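Shikimate dehydrogenase (NADP(+)) (Thermus thermophilus, PDB 2D5C) catalyses the reversible NADPH-linked reduction of 3-dehydroshikimate to shikimate, a step on the chorismate pathway to the aromatic amino acids. Local coordinates at residues L71-V74 against S75-A78. Residues are numbered along the deposited sequence; the frame is centred on the assembly and turned at random.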
ATOM      1  N   LEU A  71     -13.006   2.463  -4.926  1.00 31.24           N
ATOM      2  CA  LEU A  71     -11.771   2.369  -4.158  1.00 28.48           C
ATOM      3  C   LEU A  71     -11.914   3.056  -2.808  1.00 28.23           C
ATOM      4  O   LEU A  71     -12.758   3.940  -2.636  1.00 32.06           O
ATOM      5  CB  LEU A  71     -10.621   2.990  -4.954  1.00 26.36           C
ATOM      6  CG  LEU A  71     -10.468   2.416  -6.370  1.00 27.68           C
ATOM      7  CD1 LEU A  71      -9.291   3.092  -7.055  1.00 24.46           C
ATOM      8  CD2 LEU A  71     -10.259   0.896  -6.314  1.00 28.65           C
ATOM      9  N   ASP A  72     -11.094   2.656  -1.846  1.00 23.75           N
ATOM     10  CA  ASP A  72     -11.160   3.255  -0.514  1.00 23.22           C
ATOM     11  C   ASP A  72     -10.417   4.580  -0.437  1.00 22.04           C
ATOM     12  O   ASP A  72     -10.708   5.412   0.412  1.00 26.24           O
ATOM     13  CB  ASP A  72     -10.562   2.320   0.539  1.00 28.05           C
ATOM     14  CG  ASP A  72     -11.329   1.027   0.672  1.00 33.98           C
ATOM     15  OD1 ASP A  72     -10.965   0.058  -0.013  1.00 27.76           O
ATOM     16  OD2 ASP A  72     -12.300   0.989   1.455  1.00 39.13           O
ATOM     17  N   TRP A  73      -9.453   4.769  -1.327  1.00 23.52           N
ATOM     18  CA  TRP A  73      -8.638   5.986  -1.338  1.00 22.97           C
ATOM     19  C   TRP A  73      -8.071   6.147  -2.741  1.00 21.64           C
ATOM     20  O   TRP A  73      -7.710   5.153  -3.368  1.00 19.80           O
ATOM     21  CB  TRP A  73      -7.481   5.826  -0.342  1.00 22.04           C
ATOM     22  CG  TRP A  73      -6.524   6.995  -0.225  1.00 23.27           C
ATOM     23  CD1 TRP A  73      -6.608   8.039   0.658  1.00 28.48           C
ATOM     24  CD2 TRP A  73      -5.320   7.207  -0.977  1.00 20.90           C
ATOM     25  NE1 TRP A  73      -5.532   8.876   0.505  1.00 23.04           N
ATOM     26  CE2 TRP A  73      -4.725   8.392  -0.490  1.00 23.09           C
ATOM     27  CE3 TRP A  73      -4.688   6.510  -2.015  1.00 19.25           C
ATOM     28  CZ2 TRP A  73      -3.524   8.895  -1.005  1.00 23.77           C
ATOM     29  CZ3 TRP A  73      -3.492   7.009  -2.530  1.00 24.11           C
ATOM     30  CH2 TRP A  73      -2.921   8.194  -2.023  1.00 28.34           C
ATOM     31  N   VAL A  74      -8.016   7.385  -3.230  1.00 20.79           N
ATOM     32  CA  VAL A  74      -7.446   7.667  -4.548  1.00 20.15           C
ATOM     33  C   VAL A  74      -6.395   8.751  -4.338  1.00 19.62           C
ATOM     34  O   VAL A  74      -6.615   9.704  -3.582  1.00 19.72           O
ATOM     35  CB  VAL A  74      -8.517   8.152  -5.552  1.00 21.50           C
ATOM     36  CG1 VAL A  74      -7.863   8.507  -6.894  1.00 20.05           C
ATOM     37  CG2 VAL A  74      -9.566   7.074  -5.743  1.00 27.00           C
ATOM     38  N   SER A  75      -5.229   8.584  -4.962  1.00 19.83           N
ATOM     39  CA  SER A  75      -4.156   9.553  -4.809  1.00 18.17           C
ATOM     40  C   SER A  75      -4.580  10.921  -5.331  1.00 16.61           C
ATOM     41  O   SER A  75      -5.428  11.023  -6.221  1.00 20.04           O
ATOM     42  CB  SER A  75      -2.903   9.109  -5.560  1.00 22.86           C
ATOM     43  OG  SER A  75      -3.083   9.239  -6.965  1.00 24.46           O
ATOM     44  N   PRO A  76      -4.004  11.987  -4.768  1.00 19.49           N
ATOM     45  CA  PRO A  76      -4.351  13.343  -5.212  1.00 23.23           C
ATOM     46  C   PRO A  76      -4.207  13.475  -6.729  1.00 27.12           C
ATOM     47  O   PRO A  76      -5.054  14.076  -7.395  1.00 24.11           O
ATOM     48  CB  PRO A  76      -3.356  14.217  -4.456  1.00 23.92           C
ATOM     49  CG  PRO A  76      -3.129  13.446  -3.176  1.00 28.30           C
ATOM     50  CD  PRO A  76      -2.988  12.031  -3.699  1.00 23.90           C
ATOM     51  N   GLU A  77      -3.136  12.905  -7.277  1.00 21.13           N
ATOM     52  CA  GLU A  77      -2.911  12.970  -8.720  1.00 24.48           C
ATOM     53  C   GLU A  77      -3.953  12.190  -9.506  1.00 26.28           C
ATOM     54  O   GLU A  77      -4.457  12.669 -10.525  1.00 25.73           O
ATOM     55  CB  GLU A  77      -1.522  12.448  -9.068  1.00 25.33           C
ATOM     56  CG  GLU A  77      -0.421  13.174  -8.349  1.00 30.25           C
ATOM     57  CD  GLU A  77      -0.061  12.508  -7.048  1.00 35.95           C
ATOM     58  OE1 GLU A  77      -0.979  11.994  -6.370  1.00 28.00           O
ATOM     59  OE2 GLU A  77       1.141  12.509  -6.707  1.00 35.12           O
ATOM     60  N   ALA A  78      -4.287  10.992  -9.040  1.00 20.19           N
ATOM     61  CA  ALA A  78      -5.264  10.187  -9.743  1.00 23.73           C
ATOM     62  C   ALA A  78      -6.626  10.861  -9.674  1.00 24.91           C
ATOM     63  O   ALA A  78      -7.444  10.693 -10.571  1.00 27.27           O
ATOM     64  CB  ALA A  78      -5.323   8.780  -9.154  1.00 23.95           C
TER
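W73 lays the six-membered part of its indole over the backbone of S75, with CH2 3.3 Å from S75 CA and one ring face turned to it. The S75 nitrogen sits above the same ring, 3.4 Å from CZ3 and offset toward the rim. What carries the indole forward along the chain is its first torsion, which sets CG anti to the backbone N (chi1 180°) and beside the carbonyl carbon. Its far end then comes up obliquely to P76, CZ2 lying 4.2 Å from CD of the proline ring. V74 reaches the new helix separately: its CG1 presses on CB of A78 at 3.4 Å, a tight fit for two methyl groups, and L68 and V84 also touch V74. S75 is the N-cap of helix 76-81; its OG accepts from A78 N at 3.0 Å, with an N-H...O angle of 156°. That capping bond gives the A78 N-H, in the helix's first turn, an acceptor, while the V74 carbonyl is taken by the Q79 side-chain amide. Strand 73-74 is an outermost strand, within this chain, of the mixed sheet in the substrate-binding domain; backbone hydrogen bonds from W73, and from S75 just beyond it, to G96 join it to strand 93-97. The indole meets F97 and, across the dimer interface, F95 (edge-to-face) and W73 of the second subunit. Cutting W73 back to an alanine would probably uncover the S75 backbone and P76, deprive F97 and F95 of the second subunit of the indole they meet, and abolish the W73-W73 contact from both sides. Apolar packing thus sets W73 and V74 against the helix start, while the S75 cap and the Q79 bond serve polar groups of the turn.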